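PDB 3FHL: putative oxidoreductase from Bacteroides fragilis NCTC 9343, which probably acts as an oxidoreductase that binds a dinucleotide cofactor, as in other members of the Gfo/Idh/MocA family. Local coordinates for residues D130-G144 with R243-G257. Residues are numbered along the deposited sequence; the frame is centred on the assembly and turned at random.
Sequences DFLTVRDILAKSLLG and RFALHGTLGSYVKYG
Asp-130 touches Arg-243, Phe-244 and Lys-255 at once, and traced outward it illustrates how a carboxylate can be held near the start of a helix that lies over a sheet. Its CB lies at the in-plane edge of the Phe-244 ring and 3.9 Å from Lys-255 CE. CG, turned between the backbone N and the carbonyl carbon (chi1 47°), stays near Phe-244 CE1, with the carboxylate plane steeply inclined to the ring. From there the oxygens diverge. OD1 receives a weak bond from the N of Phe-131, and a water 2.8 Å from Asp-130 OD1 accepts from Arg-243 NH1. OD2 makes a long salt bridge to Arg-243 NE (3.6 Å), while Arg-243 NH2 hydrogen-bonds Ser-151 OG on strand 146-154. A second water joins OD2 to Lys-255 NZ, whose direct ionic partner is Glu-279; these cations would be expected to stabilise the carboxylate's negative charge.

One turn on, Val-134 sends its branches to different neighbours: CG2 over the face of Phe-244 opposite Arg-243 NH2, CG1 to Leu-246 CD2. Ile-137 then points CD1 almost straight down on Tyr-253, a CH-pi contact 3.4 Å from the ring centroid and only 3° off its normal. Past the helix, which ends in a Schellman motif, Leu-143 spreads CD1 onto Leu-246 CB and CD2 onto the backbone of Ser-252. Its carbonyl O accepts from Leu-250 N at 2.8 Å, the donor standing above the carbonyl plane, while Gly-251 N adds a weak second bond. Thus the chain leaving the helix is tied to the hairpin turn.

The hairpin's other side meets the second subunit, where His-247 NE2 hydrogen-bonds Glu-241 of that subunit. Helix 129-139, nearly parallel to strand 244-248 and antiparallel to 252-255, thus packs on one face of the mixed sheet in the C-terminal alpha/beta domain of the Gfo/Idh/MocA family.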
ATOM      1  N   ASP C 130       4.160  17.840   6.978  1.00 29.33           N
ATOM      2  CA  ASP C 130       3.121  16.967   6.423  1.00 26.28           C
ATOM      3  C   ASP C 130       2.128  16.478   7.462  1.00 22.98           C
ATOM      4  O   ASP C 130       0.933  16.599   7.260  1.00 23.71           O
ATOM      5  CB  ASP C 130       3.712  15.803   5.591  1.00 26.80           C
ATOM      6  CG  ASP C 130       4.862  15.076   6.289  1.00 25.61           C
ATOM      7  OD1 ASP C 130       4.855  14.916   7.527  1.00 29.83           O
ATOM      8  OD2 ASP C 130       5.786  14.645   5.574  1.00 27.62           O
ATOM      9  N   PHE C 131       2.637  15.962   8.585  1.00 24.15           N
ATOM     10  CA  PHE C 131       1.775  15.466   9.681  1.00 27.06           C
ATOM     11  C   PHE C 131       0.958  16.562  10.369  1.00 23.56           C
ATOM     12  O   PHE C 131      -0.241  16.382  10.663  1.00 23.94           O
ATOM     13  CB  PHE C 131       2.618  14.718  10.709  1.00 25.51           C
ATOM     14  CG  PHE C 131       1.813  14.091  11.810  1.00 29.11           C
ATOM     15  CD1 PHE C 131       0.915  13.056  11.534  1.00 25.87           C
ATOM     16  CD2 PHE C 131       1.956  14.521  13.122  1.00 29.00           C
ATOM     17  CE1 PHE C 131       0.170  12.468  12.544  1.00 27.78           C
ATOM     18  CE2 PHE C 131       1.200  13.926  14.158  1.00 26.35           C
ATOM     19  CZ  PHE C 131       0.319  12.897  13.860  1.00 28.42           C
ATOM     20  N   LEU C 132       1.596  17.705  10.634  1.00 26.33           N
ATOM     21  CA  LEU C 132       0.871  18.878  11.141  1.00 24.86           C
ATOM     22  C   LEU C 132      -0.247  19.308  10.197  1.00 25.38           C
ATOM     23  O   LEU C 132      -1.314  19.719  10.637  1.00 25.41           O
ATOM     24  CB  LEU C 132       1.842  20.049  11.385  1.00 26.48           C
ATOM     25  CG  LEU C 132       2.799  19.899  12.575  1.00 26.39           C
ATOM     26  CD1 LEU C 132       3.723  21.118  12.655  1.00 24.72           C
ATOM     27  CD2 LEU C 132       2.038  19.747  13.896  1.00 24.11           C
ATOM     28  N   THR C 133       0.003  19.210   8.893  1.00 27.59           N
ATOM     29  CA  THR C 133      -1.015  19.539   7.918  1.00 25.19           C
ATOM     30  C   THR C 133      -2.132  18.506   7.946  1.00 26.34           C
ATOM     31  O   THR C 133      -3.301  18.870   7.912  1.00 25.80           O
ATOM     32  CB  THR C 133      -0.417  19.656   6.511  1.00 28.68           C
ATOM     33  OG1 THR C 133       0.648  20.619   6.532  1.00 29.18           O
ATOM     34  CG2 THR C 133      -1.472  20.116   5.539  1.00 27.84           C
ATOM     35  N   VAL C 134      -1.771  17.225   8.045  1.00 26.45           N
ATOM     36  CA  VAL C 134      -2.777  16.157   8.224  1.00 28.73           C
ATOM     37  C   VAL C 134      -3.678  16.444   9.438  1.00 29.77           C
ATOM     38  O   VAL C 134      -4.892  16.418   9.313  1.00 24.50           O
ATOM     39  CB  VAL C 134      -2.128  14.732   8.310  1.00 28.97           C
ATOM     40  CG1 VAL C 134      -3.128  13.670   8.854  1.00 28.12           C
ATOM     41  CG2 VAL C 134      -1.555  14.311   6.943  1.00 29.74           C
ATOM     42  N   ARG C 135      -3.087  16.769  10.589  1.00 31.68           N
ATOM     43  CA  ARG C 135      -3.886  17.121  11.782  1.00 29.91           C
ATOM     44  C   ARG C 135      -4.873  18.269  11.492  1.00 27.68           C
ATOM     45  O   ARG C 135      -6.042  18.207  11.893  1.00 31.72           O
ATOM     46  CB  ARG C 135      -2.981  17.480  12.972  1.00 24.61           C
ATOM     47  CG  ARG C 135      -2.088  16.363  13.502  1.00 31.30           C
ATOM     48  CD  ARG C 135      -1.586  16.697  14.925  1.00 37.74           C
ATOM     49  NE  ARG C 135      -2.432  16.073  15.944  1.00 46.51           N
ATOM     50  CZ  ARG C 135      -1.988  15.364  16.984  1.00 50.79           C
ATOM     51  NH1 ARG C 135      -0.682  15.210  17.209  1.00 43.39           N
ATOM     52  NH2 ARG C 135      -2.863  14.825  17.823  1.00 51.15           N
ATOM     53  N   ASP C 136      -4.396  19.287  10.768  1.00 28.62           N
ATOM     54  CA  ASP C 136      -5.197  20.436  10.344  1.00 30.68           C
ATOM     55  C   ASP C 136      -6.398  20.062   9.471  1.00 33.82           C
ATOM     56  O   ASP C 136      -7.515  20.522   9.724  1.00 30.70           O
ATOM     57  CB  ASP C 136      -4.315  21.443   9.597  1.00 32.86           C
ATOM     58  CG  ASP C 136      -4.989  22.799   9.412  1.00 38.41           C
ATOM     59  OD1 ASP C 136      -5.477  23.357  10.412  1.00 39.56           O
ATOM     60  OD2 ASP C 136      -5.013  23.317   8.268  1.00 34.64           O
ATOM     61  N   ILE C 137      -6.161  19.221   8.459  1.00 32.98           N
ATOM     62  CA  ILE C 137      -7.208  18.729   7.545  1.00 27.97           C
ATOM     63  C   ILE C 137      -8.283  17.964   8.322  1.00 23.74           C
ATOM     64  O   ILE C 137      -9.476  18.146   8.093  1.00 28.36           O
ATOM     65  CB  ILE C 137      -6.575  17.834   6.439  1.00 31.81           C
ATOM     66  CG1 ILE C 137      -5.941  18.714   5.368  1.00 32.11           C
ATOM     67  CG2 ILE C 137      -7.600  16.885   5.801  1.00 34.03           C
ATOM     68  CD1 ILE C 137      -4.632  18.211   4.909  1.00 34.35           C
ATOM     69  N   LEU C 138      -7.846  17.129   9.255  1.00 28.70           N
ATOM     70  CA  LEU C 138      -8.769  16.355  10.086  1.00 28.08           C
ATOM     71  C   LEU C 138      -9.541  17.238  11.075  1.00 33.19           C
ATOM     72  O   LEU C 138     -10.758  17.069  11.246  1.00 29.06           O
ATOM     73  CB  LEU C 138      -8.015  15.243  10.821  1.00 29.80           C
ATOM     74  CG  LEU C 138      -7.341  14.182   9.930  1.00 34.69           C
ATOM     75  CD1 LEU C 138      -6.486  13.260  10.777  1.00 25.95           C
ATOM     76  CD2 LEU C 138      -8.361  13.399   9.100  1.00 31.64           C
ATOM     77  N   ALA C 139      -8.834  18.171  11.711  1.00 31.89           N
ATOM     78  CA  ALA C 139      -9.446  19.172  12.608  1.00 35.92           C
ATOM     79  C   ALA C 139     -10.575  19.945  11.915  1.00 35.53           C
ATOM     80  O   ALA C 139     -11.626  20.197  12.506  1.00 35.95           O
ATOM     81  CB  ALA C 139      -8.364  20.147  13.136  1.00 33.61           C
ATOM     82  N   LYS C 140     -10.352  20.281  10.647  1.00 32.25           N
ATOM     83  CA  LYS C 140     -11.289  21.066   9.848  1.00 32.88           C
ATOM     84  C   LYS C 140     -12.365  20.223   9.148  1.00 36.18           C
ATOM     85  O   LYS C 140     -13.217  20.777   8.438  1.00 36.63           O
ATOM     86  CB  LYS C 140     -10.517  21.896   8.813  1.00 36.66           C
ATOM     87  CG  LYS C 140      -9.695  23.073   9.398  1.00 34.38           C
ATOM     88  CD  LYS C 140      -8.899  23.795   8.299  1.00 35.45           C
ATOM     89  CE  LYS C 140      -8.318  25.139   8.769  1.00 40.78           C
ATOM     90  NZ  LYS C 140      -7.710  25.108  10.130  1.00 39.52           N
ATOM     91  N   SER C 141     -12.313  18.899   9.341  1.00 32.71           N
ATOM     92  CA  SER C 141     -13.237  17.932   8.701  1.00 32.29           C
ATOM     93  C   SER C 141     -13.365  18.087   7.184  1.00 25.52           C
ATOM     94  O   SER C 141     -14.441  17.900   6.624  1.00 31.07           O
ATOM     95  CB  SER C 141     -14.623  17.962   9.359  1.00 33.73           C
ATOM     96  OG  SER C 141     -14.533  17.668  10.739  1.00 39.33           O
ATOM     97  N   LEU C 142     -12.259  18.422   6.526  1.00 30.18           N
ATOM     98  CA  LEU C 142     -12.270  18.751   5.100  1.00 30.99           C
ATOM     99  C   LEU C 142     -12.596  17.558   4.196  1.00 30.90           C
ATOM    100  O   LEU C 142     -13.100  17.752   3.090  1.00 31.25           O
ATOM    101  CB  LEU C 142     -10.933  19.362   4.670  1.00 32.42           C
ATOM    102  CG  LEU C 142     -10.517  20.741   5.192  1.00 37.45           C
ATOM    103  CD1 LEU C 142      -9.212  21.113   4.548  1.00 30.14           C
ATOM    104  CD2 LEU C 142     -11.558  21.804   4.888  1.00 36.65           C
ATOM    105  N   LEU C 143     -12.313  16.346   4.683  1.00 29.68           N
ATOM    106  CA  LEU C 143     -12.560  15.096   3.931  1.00 28.53           C
ATOM    107  C   LEU C 143     -13.918  14.502   4.245  1.00 33.59           C
ATOM    108  O   LEU C 143     -14.281  13.469   3.693  1.00 32.04           O
ATOM    109  CB  LEU C 143     -11.460  14.056   4.217  1.00 26.62           C
ATOM    110  CG  LEU C 143     -10.021  14.537   4.025  1.00 23.90           C
ATOM    111  CD1 LEU C 143      -9.011  13.422   4.285  1.00 27.32           C
ATOM    112  CD2 LEU C 143      -9.834  15.106   2.619  1.00 31.02           C
ATOM    113  N   GLY C 144     -14.677  15.163   5.124  1.00 28.53           N
ATOM    114  CA  GLY C 144     -15.918  14.594   5.639  1.00 32.42           C
ATOM    115  C   GLY C 144     -15.548  13.648   6.762  1.00 31.57           C
ATOM    116  O   GLY C 144     -14.689  13.965   7.574  1.00 33.98           O
ATOM    117  N   ARG C 243       3.538  10.075   0.705  1.00 22.98           N
ATOM    118  CA  ARG C 243       3.854  10.148   2.120  1.00 22.65           C
ATOM    119  C   ARG C 243       2.568   9.945   2.924  1.00 23.91           C
ATOM    120  O   ARG C 243       2.547   9.183   3.884  1.00 24.03           O
ATOM    121  CB  ARG C 243       4.506  11.507   2.450  1.00 27.86           C
ATOM    122  CG  ARG C 243       4.720  11.776   3.952  1.00 19.79           C
ATOM    123  CD  ARG C 243       5.880  10.989   4.559  1.00 19.70           C
ATOM    124  NE  ARG C 243       5.848  11.046   6.022  1.00 28.98           N
ATOM    125  CZ  ARG C 243       5.108  10.249   6.789  1.00 32.49           C
ATOM    126  NH1 ARG C 243       5.143  10.376   8.110  1.00 28.39           N
ATOM    127  NH2 ARG C 243       4.333   9.325   6.240  1.00 28.43           N
ATOM    128  N   PHE C 244       1.502  10.613   2.500  1.00 20.90           N
ATOM    129  CA  PHE C 244       0.182  10.405   3.082  1.00 24.15           C
ATOM    130  C   PHE C 244      -0.855  10.269   1.993  1.00 24.71           C
ATOM    131  O   PHE C 244      -0.818  10.986   0.986  1.00 25.78           O
ATOM    132  CB  PHE C 244      -0.232  11.570   3.989  1.00 24.52           C
ATOM    133  CG  PHE C 244       0.464  11.587   5.333  1.00 26.56           C
ATOM    134  CD1 PHE C 244       1.452  12.534   5.602  1.00 27.58           C
ATOM    135  CD2 PHE C 244       0.131  10.665   6.329  1.00 22.88           C
ATOM    136  CE1 PHE C 244       2.109  12.554   6.857  1.00 28.63           C
ATOM    137  CE2 PHE C 244       0.779  10.682   7.565  1.00 25.10           C
ATOM    138  CZ  PHE C 244       1.765  11.622   7.833  1.00 25.95           C
ATOM    139  N   ALA C 245      -1.794   9.354   2.198  1.00 26.50           N
ATOM    140  CA  ALA C 245      -3.007   9.344   1.394  1.00 24.98           C
ATOM    141  C   ALA C 245      -4.133   9.103   2.365  1.00 26.48           C
ATOM    142  O   ALA C 245      -4.162   8.080   3.032  1.00 23.79           O
ATOM    143  CB  ALA C 245      -2.971   8.245   0.324  1.00 25.75           C
ATOM    144  N   LEU C 246      -5.032  10.071   2.462  1.00 22.79           N
ATOM    145  CA  LEU C 246      -6.180   9.953   3.346  1.00 28.60           C
ATOM    146  C   LEU C 246      -7.427  10.014   2.503  1.00 30.06           C
ATOM    147  O   LEU C 246      -7.468  10.754   1.535  1.00 28.30           O
ATOM    148  CB  LEU C 246      -6.184  11.088   4.379  1.00 27.49           C
ATOM    149  CG  LEU C 246      -5.285  10.898   5.610  1.00 28.24           C
ATOM    150  CD1 LEU C 246      -3.836  11.093   5.281  1.00 29.52           C
ATOM    151  CD2 LEU C 246      -5.694  11.897   6.680  1.00 33.52           C
ATOM    152  N   HIS C 247      -8.439   9.240   2.883  1.00 27.32           N
ATOM    153  CA  HIS C 247      -9.676   9.198   2.120  1.00 29.40           C
ATOM    154  C   HIS C 247     -10.818   9.348   3.088  1.00 26.49           C
ATOM    155  O   HIS C 247     -10.825   8.717   4.135  1.00 25.20           O
ATOM    156  CB  HIS C 247      -9.802   7.862   1.337  1.00 28.03           C
ATOM    157  CG  HIS C 247      -8.737   7.673   0.292  1.00 24.26           C
ATOM    158  ND1 HIS C 247      -8.619   8.498  -0.804  1.00 26.00           N
ATOM    159  CD2 HIS C 247      -7.732   6.773   0.194  1.00 22.18           C
ATOM    160  CE1 HIS C 247      -7.579   8.124  -1.527  1.00 24.81           C
ATOM    161  NE2 HIS C 247      -7.026   7.071  -0.948  1.00 28.51           N
ATOM    162  N   GLY C 248     -11.783  10.188   2.730  1.00 30.49           N
ATOM    163  CA  GLY C 248     -12.995  10.328   3.521  1.00 29.96           C
ATOM    164  C   GLY C 248     -14.223  10.264   2.646  1.00 28.38           C
ATOM    165  O   GLY C 248     -14.116  10.080   1.420  1.00 28.17           O
ATOM    166  N   THR C 249     -15.387  10.422   3.268  1.00 30.95           N
ATOM    167  CA  THR C 249     -16.674  10.403   2.550  1.00 31.44           C
ATOM    168  C   THR C 249     -16.796  11.502   1.496  1.00 32.27           C
ATOM    169  O   THR C 249     -17.427  11.304   0.460  1.00 31.93           O
ATOM    170  CB  THR C 249     -17.890  10.483   3.523  1.00 35.46           C
ATOM    171  OG1 THR C 249     -17.757  11.631   4.389  1.00 31.71           O
ATOM    172  CG2 THR C 249     -17.961   9.218   4.374  1.00 29.52           C
ATOM    173  N   LEU C 250     -16.168  12.646   1.751  1.00 32.13           N
ATOM    174  CA  LEU C 250     -16.295  13.806   0.875  1.00 29.34           C
ATOM    175  C   LEU C 250     -15.096  14.002  -0.044  1.00 29.86           C
ATOM    176  O   LEU C 250     -15.161  14.757  -1.019  1.00 28.42           O
ATOM    177  CB  LEU C 250     -16.516  15.092   1.705  1.00 32.18           C
ATOM    178  CG  LEU C 250     -17.877  15.256   2.409  1.00 38.53           C
ATOM    179  CD1 LEU C 250     -17.992  16.640   3.057  1.00 37.60           C
ATOM    180  CD2 LEU C 250     -19.029  15.041   1.436  1.00 38.25           C
ATOM    181  N   GLY C 251     -13.991  13.357   0.283  1.00 27.90           N
ATOM    182  CA  GLY C 251     -12.792  13.584  -0.494  1.00 29.07           C
ATOM    183  C   GLY C 251     -11.524  12.975   0.034  1.00 29.93           C
ATOM    184  O   GLY C 251     -11.544  12.208   0.986  1.00 27.54           O
ATOM    185  N   SER C 252     -10.421  13.348  -0.605  1.00 25.24           N
ATOM    186  CA  SER C 252      -9.117  12.770  -0.357  1.00 29.32           C
ATOM    187  C   SER C 252      -8.036  13.832  -0.258  1.00 26.44           C
ATOM    188  O   SER C 252      -8.171  14.920  -0.809  1.00 27.68           O
ATOM    189  CB  SER C 252      -8.754  11.796  -1.485  1.00 26.51           C
ATOM    190  OG  SER C 252      -9.743  10.764  -1.591  1.00 30.09           O
ATOM    191  N   TYR C 253      -6.967  13.482   0.445  1.00 28.79           N
ATOM    192  CA  TYR C 253      -5.770  14.291   0.531  1.00 28.05           C
ATOM    193  C   TYR C 253      -4.570  13.388   0.271  1.00 31.13           C
ATOM    194  O   TYR C 253      -4.442  12.329   0.889  1.00 26.76           O
ATOM    195  CB  TYR C 253      -5.652  14.921   1.927  1.00 27.22           C
ATOM    196  CG  TYR C 253      -4.394  15.728   2.133  1.00 24.75           C
ATOM    197  CD1 TYR C 253      -4.230  16.976   1.504  1.00 28.27           C
ATOM    198  CD2 TYR C 253      -3.379  15.264   2.962  1.00 28.55           C
ATOM    199  CE1 TYR C 253      -3.080  17.723   1.693  1.00 29.15           C
ATOM    200  CE2 TYR C 253      -2.223  16.005   3.166  1.00 23.52           C
ATOM    201  CZ  TYR C 253      -2.084  17.232   2.534  1.00 26.11           C
ATOM    202  OH  TYR C 253      -0.935  17.945   2.747  1.00 33.43           O
ATOM    203  N   VAL C 254      -3.700  13.816  -0.645  1.00 26.46           N
ATOM    204  CA  VAL C 254      -2.524  13.046  -1.046  1.00 27.53           C
ATOM    205  C   VAL C 254      -1.279  13.937  -1.061  1.00 29.15           C
ATOM    206  O   VAL C 254      -1.235  14.950  -1.760  1.00 28.51           O
ATOM    207  CB  VAL C 254      -2.703  12.413  -2.473  1.00 27.66           C
ATOM    208  CG1 VAL C 254      -1.563  11.499  -2.776  1.00 30.43           C
ATOM    209  CG2 VAL C 254      -4.019  11.631  -2.591  1.00 31.17           C
ATOM    210  N   LYS C 255      -0.254  13.524  -0.323  1.00 26.99           N
ATOM    211  CA  LYS C 255       0.964  14.302  -0.154  1.00 24.85           C
ATOM    212  C   LYS C 255       2.197  13.460  -0.499  1.00 26.73           C
ATOM    213  O   LYS C 255       2.267  12.293  -0.144  1.00 26.22           O
ATOM    214  CB  LYS C 255       1.039  14.768   1.318  1.00 28.45           C
ATOM    215  CG  LYS C 255       2.305  15.519   1.728  1.00 31.40           C
ATOM    216  CD  LYS C 255       2.136  17.016   1.546  1.00 34.00           C
ATOM    217  CE  LYS C 255       3.203  17.835   2.279  1.00 26.26           C
ATOM    218  NZ  LYS C 255       4.570  17.644   1.720  1.00 28.49           N
ATOM    219  N   TYR C 256       3.161  14.059  -1.193  1.00 27.17           N
ATOM    220  CA  TYR C 256       4.449  13.414  -1.469  1.00 23.98           C
ATOM    221  C   TYR C 256       5.596  14.145  -0.799  1.00 31.15           C
ATOM    222  O   TYR C 256       5.477  15.325  -0.457  1.00 30.62           O
ATOM    223  CB  TYR C 256       4.720  13.381  -2.983  1.00 24.59           C
ATOM    224  CG  TYR C 256       3.775  12.477  -3.747  1.00 28.82           C
ATOM    225  CD1 TYR C 256       4.149  11.169  -4.078  1.00 28.66           C
ATOM    226  CD2 TYR C 256       2.500  12.915  -4.118  1.00 31.16           C
ATOM    227  CE1 TYR C 256       3.274  10.320  -4.776  1.00 30.17           C
ATOM    228  CE2 TYR C 256       1.617  12.070  -4.809  1.00 29.68           C
ATOM    229  CZ  TYR C 256       2.020  10.776  -5.130  1.00 32.39           C
ATOM    230  OH  TYR C 256       1.164   9.950  -5.814  1.00 31.71           O
ATOM    231  N   GLY C 257       6.708  13.440  -0.632  1.00 29.04           N
ATOM    232  CA  GLY C 257       7.964  14.063  -0.222  1.00 31.25           C
ATOM    233  C   GLY C 257       8.183  13.934   1.267  1.00 32.10           C
ATOM    234  O   GLY C 257       7.381  13.305   1.966  1.00 30.72           O
TER
HETATM  235  O   HOH W   1       6.110  12.921   9.030  1.00 26.65           O
HETATM  236  O   HOH W   2       5.842  15.409   3.065  1.00 34.94           O